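Local coordinates for protein interleukin-2 receptor subunit beta (Mus musculus, PDB 6DG5) that probably serves as the beta subunit of the interleukin-2 receptor, taking part in receptor-mediated endocytosis and passing on mitogenic signals, and is represented by its extracellular region, at residues N13-V18 with F67-S72; L105-P110 with V183-Q188; L79-V84 with C97-F102. All blocks are in the same frame, centred on the assembly; numbering follows the deposited sequence.

Contacts 1 and 3 belong to the N-terminal domain and reach the same sheet, with centres about 16 Å apart; contact 2 lies where the chain enters the second, fibronectin type III domain. Contacts 1 and 2 meet across the bend between the domains, centres about 14 Å apart, where Leu107 CD2 packs 3.3 Å from Ser14 OG. The glycan ties them too: its first sugar is carried by Asn17 of contact 1, and the fucose on that sugar lies against Arg106 of contact 2. Contact 3 sends Phe99 to Val18 and Phe102 to Gln71 of contact 1, and its segment 97-102 leads almost directly into 105-110 of contact 2, about 21 Å away between centres.

Contact 1: residues N13-V18 with F67-S72; sequences NSRANV and FPESQS. With NAG (2-acetamido-2-deoxy-beta-D-glucopyranose), chain E.
Arg15 lays its whole side chain along the loop 67-72, meeting Pro68 first and Gln71 last. CB lies 3.2 Å from Pro68 O, and CG stays near that carbonyl and Glu69 CA. The chain bends at chi2 (-40°), and CD lies 3.6 Å from both Glu69 O and Gln71 OE1. NE forms a salt bridge with Glu69 OE2 at 3.2 Å; the oxygen lies close to the guanidinium plane and is approached on its anti side, the two planar groups being turned 77° from each other. The guanidinium has Glu69 O over one face, while Gln71 OE1 lies at its edge, near its plane, beside NH1, at a modelled separation too short to be trusted. Gln71 OE1 is also hydrogen-bonded to Ser133 OG, and the other oxygen of Glu69, OE1, is held by Gln131 N.

The backbone of Arg15 is gripped as well. Its O accepts from Ser72 OG at 2.8 Å, on a lone pair in the carbonyl plane, and from Ser72 N at 3.0 Å, above that plane. Within 13-18, Asn13 OD1 accepts from Arg15 N and Asn17 N, which approach from opposite faces of its amide, and Asn17 ND2 carries the N-linked glycan. Asn13 to Arg15 form an Asx turn, set in the connection of the antiparallel hairpin 8-12/17-23, and the loop 67-72 closes over it beside the domain junction.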
loop_
_atom_site.group_PDB
_atom_site.type_symbol
_atom_site.label_atom_id
_atom_site.label_comp_id
_atom_site.label_asym_id
_atom_site.label_seq_id
_atom_site.Cartn_x
_atom_site.Cartn_y
_atom_site.Cartn_z
ATOM N N ASN B 13 4.681 6.921 15.848
ATOM C CA ASN B 13 3.385 6.279 15.666
ATOM C C ASN B 13 2.860 6.387 14.238
ATOM O O ASN B 13 1.688 6.073 14.003
ATOM C CB ASN B 13 2.363 6.872 16.642
ATOM C CG ASN B 13 1.837 8.224 16.197
ATOM O OD1 ASN B 13 2.536 8.993 15.534
ATOM N ND2 ASN B 13 0.595 8.523 16.563
ATOM N N SER B 14 3.702 6.823 13.298
ATOM C CA SER B 14 3.405 7.012 11.878
ATOM C C SER B 14 2.469 8.183 11.610
ATOM O O SER B 14 2.043 8.369 10.466
ATOM C CB SER B 14 2.825 5.750 11.226
ATOM O OG SER B 14 1.469 5.573 11.591
ATOM N N ARG B 15 2.141 8.987 12.620
ATOM C CA ARG B 15 1.333 10.179 12.386
ATOM C C ARG B 15 2.028 11.426 12.917
ATOM O O ARG B 15 2.763 12.091 12.179
ATOM C CB ARG B 15 -0.054 10.036 13.015
ATOM C CG ARG B 15 -1.063 9.303 12.142
ATOM C CD ARG B 15 -0.925 9.709 10.683
ATOM N NE ARG B 15 -2.191 9.626 9.958
ATOM C CZ ARG B 15 -2.301 9.727 8.638
ATOM N NH1 ARG B 15 -1.219 9.901 7.892
ATOM N NH2 ARG B 15 -3.493 9.646 8.062
ATOM N N ALA B 16 1.811 11.754 14.195
ATOM C CA ALA B 16 2.370 12.986 14.742
ATOM C C ALA B 16 2.934 12.815 16.150
ATOM O O ALA B 16 3.041 13.803 16.885
ATOM C CB ALA B 16 1.312 14.090 14.753
ATOM N N ASN B 17 3.309 11.600 16.540
ATOM C CA ASN B 17 3.757 11.318 17.898
ATOM C C ASN B 17 5.071 10.557 17.841
ATOM O O ASN B 17 5.165 9.514 17.185
ATOM C CB ASN B 17 2.693 10.518 18.665
ATOM C CG ASN B 17 3.008 10.360 20.154
ATOM O OD1 ASN B 17 4.159 10.459 20.590
ATOM N ND2 ASN B 17 1.964 10.103 20.937
ATOM N N VAL B 18 6.082 11.092 18.519
ATOM C CA VAL B 18 7.368 10.434 18.685
ATOM C C VAL B 18 7.628 10.328 20.181
ATOM O O VAL B 18 7.609 11.339 20.895
ATOM C CB VAL B 18 8.501 11.199 17.983
ATOM C CG1 VAL B 18 9.831 10.503 18.209
ATOM C CG2 VAL B 18 8.209 11.335 16.495
ATOM N N PHE B 67 -3.625 17.576 14.740
ATOM C CA PHE B 67 -4.559 16.469 14.622
ATOM C C PHE B 67 -3.881 15.159 15.015
ATOM O O PHE B 67 -2.658 15.030 14.902
ATOM C CB PHE B 67 -5.082 16.357 13.189
ATOM C CG PHE B 67 -5.451 17.673 12.567
ATOM C CD1 PHE B 67 -6.546 18.390 13.021
ATOM C CD2 PHE B 67 -4.714 18.184 11.511
ATOM C CE1 PHE B 67 -6.887 19.602 12.446
ATOM C CE2 PHE B 67 -5.050 19.394 10.930
ATOM C CZ PHE B 67 -6.138 20.104 11.399
ATOM N N PRO B 68 -4.647 14.170 15.486
ATOM C CA PRO B 68 -4.039 12.853 15.738
ATOM C C PRO B 68 -3.635 12.144 14.461
ATOM O O PRO B 68 -2.608 11.455 14.437
ATOM C CB PRO B 68 -5.140 12.090 16.491
ATOM C CG PRO B 68 -6.117 13.136 16.942
ATOM C CD PRO B 68 -6.053 14.218 15.913
ATOM N N GLU B 69 -4.416 12.300 13.391
ATOM C CA GLU B 69 -4.140 11.668 12.110
ATOM C C GLU B 69 -3.350 12.569 11.168
ATOM O O GLU B 69 -3.318 12.308 9.960
ATOM C CB GLU B 69 -5.446 11.235 11.440
ATOM C CG GLU B 69 -6.277 10.244 12.246
ATOM C CD GLU B 69 -5.731 8.830 12.187
ATOM O OE1 GLU B 69 -6.188 7.979 12.981
ATOM O OE2 GLU B 69 -4.851 8.570 11.341
ATOM N N SER B 70 -2.715 13.617 11.686
ATOM C CA SER B 70 -1.938 14.517 10.845
ATOM C C SER B 70 -0.590 13.887 10.514
ATOM O O SER B 70 0.083 13.336 11.390
ATOM C CB SER B 70 -1.741 15.865 11.534
ATOM O OG SER B 70 -0.695 15.796 12.484
ATOM N N GLN B 71 -0.199 13.968 9.242
ATOM C CA GLN B 71 1.051 13.370 8.772
ATOM C C GLN B 71 2.166 14.388 8.962
ATOM O O GLN B 71 2.466 15.192 8.078
ATOM C CB GLN B 71 0.932 12.931 7.318
ATOM C CG GLN B 71 2.078 12.047 6.849
ATOM C CD GLN B 71 2.130 10.734 7.597
ATOM O OE1 GLN B 71 1.115 10.059 7.759
ATOM N NE2 GLN B 71 3.314 10.369 8.071
ATOM N N SER B 72 2.809 14.339 10.130
ATOM C CA SER B 72 3.812 15.343 10.464
ATOM C C SER B 72 5.182 15.018 9.881
ATOM O O SER B 72 5.993 15.928 9.681
ATOM C CB SER B 72 3.916 15.496 11.982
ATOM O OG SER B 72 4.420 14.314 12.577
HETATM C C1 NAG E . 2.063 9.899 22.357
HETATM C C2 NAG E . 0.652 9.918 22.973
HETATM C C3 NAG E . 0.671 9.413 24.421
HETATM C C4 NAG E . 1.433 8.101 24.552
HETATM C C5 NAG E . 2.818 8.280 23.947
HETATM C C6 NAG E . 3.681 7.040 23.991
HETATM C C7 NAG E . -0.771 11.669 21.996
HETATM C C8 NAG E . -1.230 13.092 22.108
HETATM N N2 NAG E . 0.101 11.262 22.923
HETATM O O3 NAG E . -0.666 9.250 24.881
HETATM O O4 NAG E . 1.534 7.772 25.933
HETATM O O5 NAG E . 2.665 8.627 22.568
HETATM O O6 NAG E . 3.946 6.540 22.688
HETATM O O7 NAG E . -1.172 10.923 21.109
#

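Contact 2: residues L105-P110 with V183-Q188; sequences LRLVAP and VRVKAQ. With FUC (alpha-L-fucopyranose), chain C.
Leu107 and Pro110 fit against the last part of strand 178-187, with Val185 between them. CB of Leu107 packs 3.9 Å from Val185 CG1, and its CD1 reaches on over the strand to Lys186 CA. The torsion of Val185 (chi1 64°) sets CG1 between its own backbone N and carbonyl carbon, from where this methyl also comes up to Val108 O, 3.7 Å away. Pro110 lies across the backbone: its CD is 3.4 Å from Val183 O, its CG 3.7 Å from Arg184 CA, and the same CG touches the CB atoms of Val183 and Val185 more loosely.

No direct hydrogen bond joins the segments. A water takes that role, accepting from Leu107 N at 3.0 Å and donating to Val185 O at 2.8 Å, which satisfies a backbone N-H and a carbonyl that stand too far apart to pair.

Farther out, the fucose of the Asn17-linked glycan lies against residues 106-108 on the side away from the strand. Its O3 sits close to both Arg106 O and Leu107 O. Arg106 is bent at chi2 and chi3, which brings its guanidinium alongside the sugar, with fucose C5 over one face and O2 near the plane at an edge, 3.2 Å from NH2.

The strand itself is fixed from both flanks. Ser196 and Ser199 of the WSXWS motif bind the backbone of Val185 and Val183, and Trp195 makes cation-pi contacts with Arg184 and Lys186, while Arg184 also forms a salt bridge with Glu143. The interdomain linker thus rests on strand 178-187 of the second domain, which runs between strands 140-148 and 202-205.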
loop_
_atom_site.group_PDB
_atom_site.type_symbol
_atom_site.label_atom_id
_atom_site.label_comp_id
_atom_site.label_asym_id
_atom_site.label_seq_id
_atom_site.Cartn_x
_atom_site.Cartn_y
_atom_site.Cartn_z
ATOM N N LEU B 105 9.084 2.503 13.635
ATOM C CA LEU B 105 7.632 2.592 13.698
ATOM C C LEU B 105 7.090 1.686 14.795
ATOM O O LEU B 105 7.444 0.504 14.865
ATOM C CB LEU B 105 7.007 2.216 12.355
ATOM C CG LEU B 105 7.079 3.260 11.241
ATOM C CD1 LEU B 105 6.462 2.708 9.968
ATOM C CD2 LEU B 105 6.378 4.539 11.665
ATOM N N ARG B 106 6.228 2.244 15.645
ATOM C CA ARG B 106 5.517 1.476 16.667
ATOM C C ARG B 106 4.105 2.047 16.744
ATOM O O ARG B 106 3.868 3.044 17.433
ATOM C CB ARG B 106 6.224 1.538 18.016
ATOM C CG ARG B 106 6.002 0.300 18.873
ATOM C CD ARG B 106 5.371 0.637 20.213
ATOM N NE ARG B 106 6.347 0.650 21.302
ATOM C CZ ARG B 106 6.745 1.747 21.937
ATOM N NH1 ARG B 106 7.635 1.662 22.918
ATOM N NH2 ARG B 106 6.247 2.928 21.603
ATOM N N LEU B 107 3.174 1.409 16.038
ATOM C CA LEU B 107 1.831 1.944 15.875
ATOM C C LEU B 107 1.060 1.916 17.196
ATOM O O LEU B 107 1.470 1.301 18.183
ATOM C CB LEU B 107 1.074 1.158 14.806
ATOM C CG LEU B 107 1.497 1.412 13.359
ATOM C CD1 LEU B 107 1.202 0.207 12.479
ATOM C CD2 LEU B 107 0.782 2.641 12.835
ATOM N N VAL B 108 -0.076 2.605 17.197
ATOM C CA VAL B 108 -0.959 2.642 18.357
ATOM C C VAL B 108 -1.712 1.324 18.456
ATOM O O VAL B 108 -2.156 0.768 17.444
ATOM C CB VAL B 108 -1.919 3.842 18.260
ATOM C CG1 VAL B 108 -3.042 3.723 19.279
ATOM C CG2 VAL B 108 -1.155 5.141 18.462
ATOM N N ALA B 109 -1.851 0.819 19.681
ATOM C CA ALA B 109 -2.470 -0.478 19.904
ATOM C C ALA B 109 -3.894 -0.503 19.351
ATOM O O ALA B 109 -4.575 0.527 19.329
ATOM C CB ALA B 109 -2.484 -0.803 21.396
ATOM N N PRO B 110 -4.364 -1.663 18.888
ATOM C CA PRO B 110 -5.748 -1.755 18.403
ATOM C C PRO B 110 -6.738 -1.509 19.531
ATOM O O PRO B 110 -6.475 -1.810 20.696
ATOM C CB PRO B 110 -5.846 -3.191 17.874
ATOM C CG PRO B 110 -4.433 -3.603 17.624
ATOM C CD PRO B 110 -3.620 -2.913 18.672
ATOM N N VAL B 183 -4.893 -8.143 20.741
ATOM C CA VAL B 183 -4.466 -8.002 19.354
ATOM C C VAL B 183 -3.419 -6.900 19.266
ATOM O O VAL B 183 -3.374 -5.996 20.105
ATOM C CB VAL B 183 -5.659 -7.701 18.416
ATOM C CG1 VAL B 183 -5.314 -8.049 16.981
ATOM C CG2 VAL B 183 -6.904 -8.458 18.865
ATOM N N ARG B 184 -2.562 -6.991 18.250
ATOM C CA ARG B 184 -1.563 -5.965 17.988
ATOM C C ARG B 184 -1.335 -5.857 16.484
ATOM O O ARG B 184 -1.713 -6.744 15.714
ATOM C CB ARG B 184 -0.247 -6.253 18.721
ATOM C CG ARG B 184 0.367 -7.603 18.416
ATOM C CD ARG B 184 1.629 -7.803 19.234
ATOM N NE ARG B 184 2.384 -8.980 18.816
ATOM C CZ ARG B 184 3.586 -9.296 19.290
ATOM N NH1 ARG B 184 4.165 -8.519 20.195
ATOM N NH2 ARG B 184 4.208 -10.384 18.857
ATOM N N VAL B 185 -0.697 -4.756 16.075
ATOM C CA VAL B 185 -0.632 -4.363 14.671
ATOM C C VAL B 185 0.791 -3.950 14.305
ATOM O O VAL B 185 1.563 -3.491 15.150
ATOM C CB VAL B 185 -1.642 -3.227 14.377
ATOM C CG1 VAL B 185 -1.283 -1.964 15.148
ATOM C CG2 VAL B 185 -1.743 -2.943 12.885
ATOM N N LYS B 186 1.133 -4.119 13.025
ATOM C CA LYS B 186 2.454 -3.784 12.505
ATOM C C LYS B 186 2.351 -3.588 10.997
ATOM O O LYS B 186 1.403 -4.054 10.359
ATOM C CB LYS B 186 3.476 -4.877 12.844
ATOM C CG LYS B 186 4.935 -4.475 12.695
ATOM C CD LYS B 186 5.860 -5.562 13.231
ATOM C CE LYS B 186 6.393 -6.458 12.117
ATOM N NZ LYS B 186 5.335 -6.874 11.148
ATOM N N ALA B 187 3.336 -2.883 10.437
ATOM C CA ALA B 187 3.438 -2.657 8.996
ATOM C C ALA B 187 4.812 -3.124 8.528
ATOM O O ALA B 187 5.831 -2.516 8.875
ATOM C CB ALA B 187 3.211 -1.185 8.647
ATOM N N GLN B 188 4.843 -4.189 7.732
ATOM C CA GLN B 188 6.098 -4.845 7.363
ATOM C C GLN B 188 6.548 -4.435 5.957
ATOM O O GLN B 188 6.744 -5.249 5.054
ATOM C CB GLN B 188 5.963 -6.367 7.510
ATOM C CG GLN B 188 5.050 -7.099 6.513
ATOM C CD GLN B 188 3.604 -6.658 6.567
ATOM O OE1 GLN B 188 3.109 -6.236 7.611
ATOM N NE2 GLN B 188 2.916 -6.749 5.434
HETATM C C1 FUC C . 3.215 5.306 22.553
HETATM C C2 FUC C . 3.200 4.910 21.053
HETATM C C3 FUC C . 2.931 3.411 20.856
HETATM C C4 FUC C . 2.275 2.765 22.098
HETATM C C5 FUC C . 3.156 2.999 23.344
HETATM C C6 FUC C . 2.393 2.892 24.659
HETATM O O2 FUC C . 4.396 5.288 20.385
HETATM O O3 FUC C . 2.061 3.222 19.748
HETATM O O4 FUC C . 0.953 3.254 22.308
HETATM O O5 FUC C . 3.814 4.292 23.340
HETATM O O HOH W 1 3.413 -1.402 14.906
#

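Contact 3: residues L79-V84 with C97-F102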
loop_
_atom_site.group_PDB
_atom_site.type_symbol
_atom_site.label_atom_id
_atom_site.label_comp_id
_atom_site.label_asym_id
_atom_site.label_seq_id
_atom_site.Cartn_x
_atom_site.Cartn_y
_atom_site.Cartn_z
ATOM N N LEU B 79 15.208 13.830 11.742
ATOM C CA LEU B 79 15.261 14.813 12.813
ATOM C C LEU B 79 16.323 14.421 13.832
ATOM O O LEU B 79 16.466 13.244 14.177
ATOM C CB LEU B 79 13.894 14.974 13.487
ATOM C CG LEU B 79 13.138 13.765 14.037
ATOM C CD1 LEU B 79 13.508 13.522 15.478
ATOM C CD2 LEU B 79 11.646 13.995 13.912
ATOM N N ASP B 80 17.073 15.417 14.298
ATOM C CA ASP B 80 18.154 15.207 15.254
ATOM C C ASP B 80 17.581 15.257 16.665
ATOM O O ASP B 80 17.092 16.302 17.108
ATOM C CB ASP B 80 19.245 16.259 15.071
ATOM C CG ASP B 80 19.821 16.262 13.669
ATOM O OD1 ASP B 80 19.037 16.356 12.703
ATOM O OD2 ASP B 80 21.061 16.180 13.533
ATOM N N ILE B 81 17.646 14.135 17.372
ATOM C CA ILE B 81 17.172 14.054 18.749
ATOM C C ILE B 81 18.351 14.291 19.684
ATOM O O ILE B 81 19.353 13.570 19.635
ATOM C CB ILE B 81 16.504 12.703 19.031
ATOM C CG1 ILE B 81 15.110 12.680 18.415
ATOM C CG2 ILE B 81 16.405 12.464 20.523
ATOM C CD1 ILE B 81 14.515 11.305 18.290
ATOM N N ASN B 82 18.228 15.309 20.531
ATOM C CA ASN B 82 19.254 15.670 21.495
ATOM C C ASN B 82 18.669 15.609 22.898
ATOM O O ASN B 82 17.537 16.047 23.127
ATOM C CB ASN B 82 19.806 17.073 21.222
ATOM C CG ASN B 82 20.217 17.267 19.777
ATOM O OD1 ASN B 82 21.380 17.088 19.420
ATOM N ND2 ASN B 82 19.260 17.640 18.936
ATOM N N VAL B 83 19.441 15.062 23.831
ATOM C CA VAL B 83 19.064 15.006 25.238
ATOM C C VAL B 83 19.923 16.010 25.988
ATOM O O VAL B 83 21.156 15.905 25.990
ATOM C CB VAL B 83 19.228 13.596 25.821
ATOM C CG1 VAL B 83 18.787 13.574 27.277
ATOM C CG2 VAL B 83 18.437 12.591 25.001
ATOM N N VAL B 84 19.277 16.987 26.618
ATOM C CA VAL B 84 19.957 18.025 27.380
ATOM C C VAL B 84 19.475 17.962 28.822
ATOM O O VAL B 84 18.284 17.754 29.081
ATOM C CB VAL B 84 19.714 19.424 26.779
ATOM C CG1 VAL B 84 20.459 19.565 25.464
ATOM C CG2 VAL B 84 18.229 19.664 26.578
ATOM N N CYS B 97 21.663 12.487 18.539
ATOM C CA CYS B 97 21.547 11.360 17.625
ATOM C C CYS B 97 20.618 11.683 16.465
ATOM O O CYS B 97 19.760 12.565 16.544
ATOM C CB CYS B 97 21.048 10.100 18.337
ATOM S SG CYS B 97 20.544 10.314 20.052
ATOM N N ASP B 98 20.809 10.931 15.384
ATOM C CA ASP B 98 19.932 10.961 14.227
ATOM C C ASP B 98 18.785 9.982 14.424
ATOM O O ASP B 98 18.902 8.993 15.153
ATOM C CB ASP B 98 20.704 10.613 12.952
ATOM C CG ASP B 98 21.846 11.572 12.683
ATOM O OD1 ASP B 98 21.667 12.788 12.898
ATOM O OD2 ASP B 98 22.927 11.109 12.260
ATOM N N PHE B 99 17.666 10.268 13.764
ATOM C CA PHE B 99 16.453 9.481 13.947
ATOM C C PHE B 99 15.691 9.445 12.635
ATOM O O PHE B 99 15.239 10.488 12.152
ATOM C CB PHE B 99 15.586 10.072 15.063
ATOM C CG PHE B 99 14.240 9.420 15.200
ATOM C CD1 PHE B 99 14.115 8.170 15.784
ATOM C CD2 PHE B 99 13.095 10.064 14.756
ATOM C CE1 PHE B 99 12.876 7.570 15.913
ATOM C CE2 PHE B 99 11.855 9.469 14.883
ATOM C CZ PHE B 99 11.745 8.221 15.462
ATOM N N HIS B 100 15.551 8.249 12.063
ATOM C CA HIS B 100 14.770 8.064 10.851
ATOM C C HIS B 100 13.388 7.563 11.238
ATOM O O HIS B 100 13.266 6.433 11.739
ATOM C CB HIS B 100 15.456 7.080 9.909
ATOM C CG HIS B 100 16.775 7.568 9.398
ATOM N ND1 HIS B 100 17.961 7.351 10.065
ATOM C CD2 HIS B 100 17.092 8.279 8.290
ATOM C CE1 HIS B 100 18.954 7.895 9.384
ATOM N NE2 HIS B 100 18.453 8.465 8.303
ATOM N N PRO B 101 12.330 8.350 11.028
ATOM C CA PRO B 101 11.039 8.021 11.655
ATOM C C PRO B 101 10.404 6.744 11.132
ATOM O O PRO B 101 9.885 5.953 11.928
ATOM C CB PRO B 101 10.179 9.256 11.339
ATOM C CG PRO B 101 11.158 10.342 11.009
ATOM C CD PRO B 101 12.298 9.649 10.339
ATOM N N PHE B 102 10.416 6.518 9.823
ATOM C CA PHE B 102 9.744 5.345 9.279
ATOM C C PHE B 102 10.584 4.078 9.371
ATOM O O PHE B 102 10.134 3.021 8.916
ATOM C CB PHE B 102 9.327 5.605 7.832
ATOM C CG PHE B 102 8.051 6.382 7.712
ATOM C CD1 PHE B 102 8.047 7.758 7.856
ATOM C CD2 PHE B 102 6.853 5.735 7.470
ATOM C CE1 PHE B 102 6.872 8.475 7.749
ATOM C CE2 PHE B 102 5.675 6.444 7.361
ATOM C CZ PHE B 102 5.685 7.817 7.503
#
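Ile81 and Cys97 exchange two backbone hydrogen bonds, Ile81 N to Cys97 O and Cys97 N to Ile81 O, each 2.8 Å long, and so form an antiparallel hydrogen-bonded pair. The first of these is accepted almost end-on by the Cys97 carbonyl. The same oxygen receives a CA-H...O contact from Asp80 CA at 3.4 Å. Leu79 N reaches Phe99 O only through a weak bond of 3.4 Å; the segments 79-84 and 97-99 run 138° apart.

Asp80 and Asp98 extend side by side from one face of the sheet. Their carboxylates are nearly perpendicular, and Asp80 OD2 comes within 3.5 Å of Asp98 OD1. Two like charges at that distance would probably repel, although both side chains lie where solvent can partly reach them.

The opposite face, carrying Leu79, Ile81, Cys97 and Phe99, is apolar and buried. Phe99 holds its CG anti to the backbone N (chi1 173°), which lays the ring beside Leu79 with both side chains pointing the same way. Leu79 CD1 touches ring atom CD2 at 3.6 Å. From the neighbouring position Ile81 brings its CD1 in at a slant to Phe99 CB, also 3.6 Å away, so both methyls lie on the same side of the ring plane, each oblique to the ring.

Ile81 and Phe99 reach onward to Cys10 on strand 8-12, and Cys97 is joined to Cys5 by a disulfide. Strands 79-86 and 91-99 form a beta hairpin with 91-99 at the sheet's edge, and the disulfide ties this strand to the chain's N-terminal end, in the fibronectin type III-like beta-sandwich N-terminal domain of a type I cytokine receptor.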